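Local coordinates for protein probable glutaminase ybaS (Escherichia coli, PDB 1U60) that catalyses the hydrolysis of L-glutamine to L-glutamate and ammonium, at residues Asn201-Ala213 against Gly265-Phe279. Numbering follows the deposited sequence.
Sequences NTIELATLGATLA and GILAVVPGVMGIAAF. With EDO (1,2-ethanediol), chain I.
With CG turned opposite its backbone N (chi1 -179°), Leu205 reaches down from helix 202-213 and packs onto the helix-facing side of a beta hairpin, touching both strands: CD1 lies over CB of Leu267, CG rests 3.6 Å from CB of Ala277, and CD2 reaches the backbone of Ile266. Leu267 rises from strand 265-270 with a similar first torsion, which brings its CD1 beneath the helix, 3.5 Å from CA of Gly209, a tight fit; its CD2 meets CD2 of Leu208 where the two side chains cross nearly at right angles.

Small residues suit the middle of the interface. Gly209 faces Gly275 with their CA atoms 3.9 Å apart; with hydrogen alone as side chain on each, the two backbones can pass this close, and CA of Gly275 lies 3.6 Å from C of Gly209. Next to them the methyls of Ala206 and Ala277 touch at 3.8 Å, so strand 274-279 runs close under the helix, 5.7 Å between axes and roughly antiparallel to it (152°).

At the helix end the CB of Ala213 sits beside Val269 CG1 and against the carbonyl oxygens of Val270 and Met274, while its own O accepts a bent hydrogen bond from Gly272 N (2.9 Å) in the hairpin turn. Gly272 takes a positive phi (81°), which glycine adopts readily, and Val273 and Met274 opposite Val270 form a classic beta bulge. At the N-terminus Asn201 OD1 accepts from Glu204 N while Asn201 N donates to Glu204 OE1, a capping box.

Helix 290-303 covers the hairpin's other face, so the five-stranded antiparallel sheet lies between helices, an arrangement characteristic of the serine beta-lactamase-like fold to which glutaminases belong.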
loop_
_atom_site.group_PDB
_atom_site.type_symbol
_atom_site.label_atom_id
_atom_site.label_comp_id
_atom_site.label_asym_id
_atom_site.label_seq_id
_atom_site.Cartn_x
_atom_site.Cartn_y
_atom_site.Cartn_z
ATOM N N ASN A 201 -13.753 19.172 -13.151
ATOM C CA ASN A 201 -14.830 19.033 -12.205
ATOM C C ASN A 201 -14.893 17.627 -11.633
ATOM O O ASN A 201 -14.071 16.757 -11.969
ATOM C CB ASN A 201 -16.182 19.468 -12.758
ATOM C CG ASN A 201 -16.621 18.694 -13.919
ATOM O OD1 ASN A 201 -16.424 17.466 -13.999
ATOM N ND2 ASN A 201 -17.268 19.398 -14.888
ATOM N N THR A 202 -15.842 17.401 -10.770
ATOM C CA THR A 202 -15.867 16.135 -10.042
ATOM C C THR A 202 -16.194 14.964 -10.979
ATOM O O THR A 202 -15.718 13.840 -10.758
ATOM C CB THR A 202 -16.832 16.228 -8.896
ATOM O OG1 THR A 202 -16.354 17.228 -7.974
ATOM C CG2 THR A 202 -16.886 14.936 -8.049
ATOM N N ILE A 203 -17.045 15.210 -11.978
ATOM C CA ILE A 203 -17.345 14.176 -12.961
ATOM C C ILE A 203 -16.106 13.825 -13.762
ATOM O O ILE A 203 -15.874 12.663 -14.065
ATOM C CB ILE A 203 -18.582 14.569 -13.783
ATOM C CG1 ILE A 203 -19.822 14.367 -12.878
ATOM C CG2 ILE A 203 -18.757 13.678 -14.990
ATOM C CD1 ILE A 203 -21.059 14.960 -13.390
ATOM N N GLU A 204 -15.346 14.845 -14.163
ATOM C CA GLU A 204 -14.099 14.635 -14.880
ATOM C C GLU A 204 -13.088 13.867 -14.051
ATOM O O GLU A 204 -12.444 12.954 -14.548
ATOM C CB GLU A 204 -13.558 15.971 -15.347
ATOM C CG GLU A 204 -14.446 16.493 -16.481
ATOM C CD GLU A 204 -14.259 17.979 -16.821
ATOM O OE1 GLU A 204 -13.663 18.759 -16.013
ATOM O OE2 GLU A 204 -14.792 18.355 -17.909
ATOM N N LEU A 205 -13.005 14.191 -12.760
ATOM C CA LEU A 205 -12.129 13.422 -11.861
ATOM C C LEU A 205 -12.547 11.974 -11.755
ATOM O O LEU A 205 -11.705 11.075 -11.831
ATOM C CB LEU A 205 -12.031 14.090 -10.511
ATOM C CG LEU A 205 -11.144 13.458 -9.445
ATOM C CD1 LEU A 205 -9.725 13.294 -10.025
ATOM C CD2 LEU A 205 -11.085 14.263 -8.164
ATOM N N ALA A 206 -13.840 11.735 -11.581
ATOM C CA ALA A 206 -14.372 10.385 -11.560
ATOM C C ALA A 206 -14.147 9.650 -12.852
ATOM O O ALA A 206 -13.977 8.444 -12.851
ATOM C CB ALA A 206 -15.855 10.362 -11.168
ATOM N N THR A 207 -14.108 10.385 -13.975
ATOM C CA THR A 207 -13.805 9.790 -15.260
ATOM C C THR A 207 -12.367 9.284 -15.350
ATOM O O THR A 207 -12.130 8.213 -15.883
ATOM C CB THR A 207 -14.081 10.814 -16.363
ATOM O OG1 THR A 207 -15.466 11.203 -16.345
ATOM C CG2 THR A 207 -13.835 10.183 -17.709
ATOM N N LEU A 208 -11.406 10.067 -14.837
ATOM C CA LEU A 208 -10.021 9.602 -14.706
ATOM C C LEU A 208 -10.034 8.272 -13.964
ATOM O O LEU A 208 -9.408 7.301 -14.424
ATOM C CB LEU A 208 -9.186 10.620 -13.963
ATOM C CG LEU A 208 -7.792 10.176 -13.420
ATOM C CD1 LEU A 208 -6.875 9.632 -14.513
ATOM C CD2 LEU A 208 -7.094 11.282 -12.678
ATOM N N GLY A 209 -10.760 8.208 -12.859
ATOM C CA GLY A 209 -10.899 6.957 -12.117
ATOM C C GLY A 209 -11.493 5.805 -12.916
ATOM O O GLY A 209 -11.024 4.674 -12.811
ATOM N N ALA A 210 -12.532 6.103 -13.705
ATOM C CA ALA A 210 -13.231 5.121 -14.472
ATOM C C ALA A 210 -12.363 4.611 -15.638
ATOM O O ALA A 210 -12.416 3.445 -15.983
ATOM C CB ALA A 210 -14.513 5.659 -14.984
ATOM N N THR A 211 -11.522 5.465 -16.175
ATOM C CA THR A 211 -10.604 5.049 -17.222
ATOM C C THR A 211 -9.635 4.017 -16.646
ATOM O O THR A 211 -9.362 2.981 -17.271
ATOM C CB THR A 211 -9.883 6.245 -17.816
ATOM O OG1 THR A 211 -10.841 7.136 -18.447
ATOM C CG2 THR A 211 -8.891 5.761 -18.869
ATOM N N LEU A 212 -9.143 4.272 -15.431
ATOM C CA LEU A 212 -8.268 3.328 -14.788
ATOM C C LEU A 212 -9.065 2.073 -14.425
ATOM O O LEU A 212 -8.595 0.938 -14.649
ATOM C CB LEU A 212 -7.640 3.979 -13.578
ATOM C CG LEU A 212 -6.731 5.184 -13.806
ATOM C CD1 LEU A 212 -6.339 5.865 -12.452
ATOM C CD2 LEU A 212 -5.470 4.802 -14.626
ATOM N N ALA A 213 -10.283 2.215 -13.891
ATOM C CA ALA A 213 -11.068 1.038 -13.514
ATOM C C ALA A 213 -11.359 0.121 -14.734
ATOM O O ALA A 213 -11.444 -1.091 -14.576
ATOM C CB ALA A 213 -12.409 1.450 -12.833
ATOM N N GLY A 265 -9.881 17.783 -4.433
ATOM C CA GLY A 265 -10.287 16.546 -5.062
ATOM C C GLY A 265 -9.774 15.311 -4.379
ATOM O O GLY A 265 -8.668 15.311 -3.823
ATOM N N ILE A 266 -10.609 14.276 -4.364
ATOM C CA ILE A 266 -10.268 12.943 -3.912
ATOM C C ILE A 266 -10.760 11.994 -4.968
ATOM O O ILE A 266 -11.927 12.041 -5.355
ATOM C CB ILE A 266 -10.940 12.601 -2.537
ATOM C CG1 ILE A 266 -10.469 13.561 -1.417
ATOM C CG2 ILE A 266 -10.682 11.139 -2.113
ATOM C CD1 ILE A 266 -9.031 13.483 -1.031
ATOM N N LEU A 267 -9.859 11.126 -5.417
ATOM C CA LEU A 267 -10.210 10.070 -6.383
ATOM C C LEU A 267 -10.005 8.716 -5.753
ATOM O O LEU A 267 -9.001 8.475 -5.061
ATOM C CB LEU A 267 -9.264 10.192 -7.558
ATOM C CG LEU A 267 -9.267 9.061 -8.618
ATOM C CD1 LEU A 267 -10.597 9.053 -9.364
ATOM C CD2 LEU A 267 -8.073 9.254 -9.533
ATOM N N ALA A 268 -10.908 7.792 -6.041
ATOM C CA ALA A 268 -10.642 6.405 -5.770
ATOM C C ALA A 268 -11.044 5.523 -6.947
ATOM O O ALA A 268 -11.964 5.844 -7.694
ATOM C CB ALA A 268 -11.379 5.978 -4.557
ATOM N N VAL A 269 -10.359 4.400 -7.101
ATOM C CA VAL A 269 -10.641 3.474 -8.201
ATOM C C VAL A 269 -11.096 2.138 -7.648
ATOM O O VAL A 269 -10.433 1.559 -6.810
ATOM C CB VAL A 269 -9.363 3.275 -9.055
ATOM C CG1 VAL A 269 -9.665 2.298 -10.196
ATOM C CG2 VAL A 269 -8.903 4.623 -9.551
ATOM N N VAL A 270 -12.211 1.621 -8.177
ATOM C CA VAL A 270 -12.662 0.256 -7.936
ATOM C C VAL A 270 -12.282 -0.560 -9.186
ATOM O O VAL A 270 -12.937 -0.433 -10.234
ATOM C CB VAL A 270 -14.195 0.163 -7.642
ATOM C CG1 VAL A 270 -14.571 -1.254 -7.237
ATOM C CG2 VAL A 270 -14.585 1.119 -6.519
ATOM N N PRO A 271 -11.195 -1.326 -9.127
ATOM C CA PRO A 271 -10.682 -2.010 -10.324
ATOM C C PRO A 271 -11.791 -2.873 -10.949
ATOM O O PRO A 271 -12.482 -3.665 -10.264
ATOM C CB PRO A 271 -9.518 -2.876 -9.769
ATOM C CG PRO A 271 -9.104 -2.228 -8.542
ATOM C CD PRO A 271 -10.377 -1.640 -7.946
ATOM N N GLY A 272 -11.969 -2.704 -12.246
ATOM C CA GLY A 272 -13.012 -3.398 -12.990
ATOM C C GLY A 272 -14.418 -2.836 -12.920
ATOM O O GLY A 272 -15.311 -3.346 -13.609
ATOM N N VAL A 273 -14.644 -1.787 -12.127
ATOM C CA VAL A 273 -16.014 -1.419 -11.789
ATOM C C VAL A 273 -16.331 0.055 -11.999
ATOM O O VAL A 273 -17.238 0.392 -12.753
ATOM C CB VAL A 273 -16.367 -1.844 -10.359
ATOM C CG1 VAL A 273 -17.848 -1.471 -10.015
ATOM C CG2 VAL A 273 -16.140 -3.351 -10.173
ATOM N N MET A 274 -15.598 0.945 -11.349
ATOM C CA MET A 274 -15.948 2.367 -11.370
ATOM C C MET A 274 -14.858 3.275 -10.831
ATOM O O MET A 274 -13.946 2.847 -10.130
ATOM C CB MET A 274 -17.234 2.618 -10.554
ATOM C CG MET A 274 -17.072 2.342 -9.061
ATOM S SD MET A 274 -18.487 2.826 -8.081
ATOM C CE MET A 274 -19.756 1.823 -8.861
ATOM N N GLY A 275 -14.925 4.536 -11.242
ATOM C CA GLY A 275 -14.248 5.615 -10.546
ATOM C C GLY A 275 -15.194 6.319 -9.604
ATOM O O GLY A 275 -16.365 6.513 -9.943
ATOM N N ILE A 276 -14.686 6.707 -8.434
ATOM C CA ILE A 276 -15.450 7.467 -7.462
ATOM C C ILE A 276 -14.628 8.688 -7.143
ATOM O O ILE A 276 -13.436 8.623 -6.833
ATOM C CB ILE A 276 -15.716 6.682 -6.148
ATOM C CG1 ILE A 276 -16.257 5.302 -6.431
ATOM C CG2 ILE A 276 -16.609 7.504 -5.130
ATOM C CD1 ILE A 276 -16.234 4.330 -5.177
ATOM N N ALA A 277 -15.259 9.833 -7.183
ATOM C CA ALA A 277 -14.529 11.053 -6.849
ATOM C C ALA A 277 -15.381 11.982 -6.018
ATOM O O ALA A 277 -16.621 11.945 -6.064
ATOM C CB ALA A 277 -14.063 11.753 -8.073
ATOM N N ALA A 278 -14.713 12.853 -5.300
ATOM C CA ALA A 278 -15.406 13.970 -4.618
ATOM C C ALA A 278 -14.538 15.173 -4.552
ATOM O O ALA A 278 -13.356 15.108 -4.802
ATOM C CB ALA A 278 -15.805 13.527 -3.214
ATOM N N PHE A 279 -15.146 16.313 -4.176
ATOM C CA PHE A 279 -14.474 17.553 -4.051
ATOM C C PHE A 279 -15.081 18.367 -2.943
ATOM O O PHE A 279 -16.313 18.447 -2.817
ATOM C CB PHE A 279 -14.574 18.289 -5.396
ATOM C CG PHE A 279 -14.523 19.774 -5.310
ATOM C CD1 PHE A 279 -13.353 20.432 -5.002
ATOM C CD2 PHE A 279 -15.655 20.527 -5.650
ATOM C CE1 PHE A 279 -13.312 21.798 -4.955
ATOM C CE2 PHE A 279 -15.632 21.896 -5.631
ATOM C CZ PHE A 279 -14.460 22.552 -5.289
HETATM C C1 EDO I . -20.754 17.584 -16.371
HETATM O O1 EDO I . -20.757 18.457 -15.205
HETATM C C2 EDO I . -19.349 17.098 -16.729
HETATM O O2 EDO I . -18.486 18.086 -17.324
#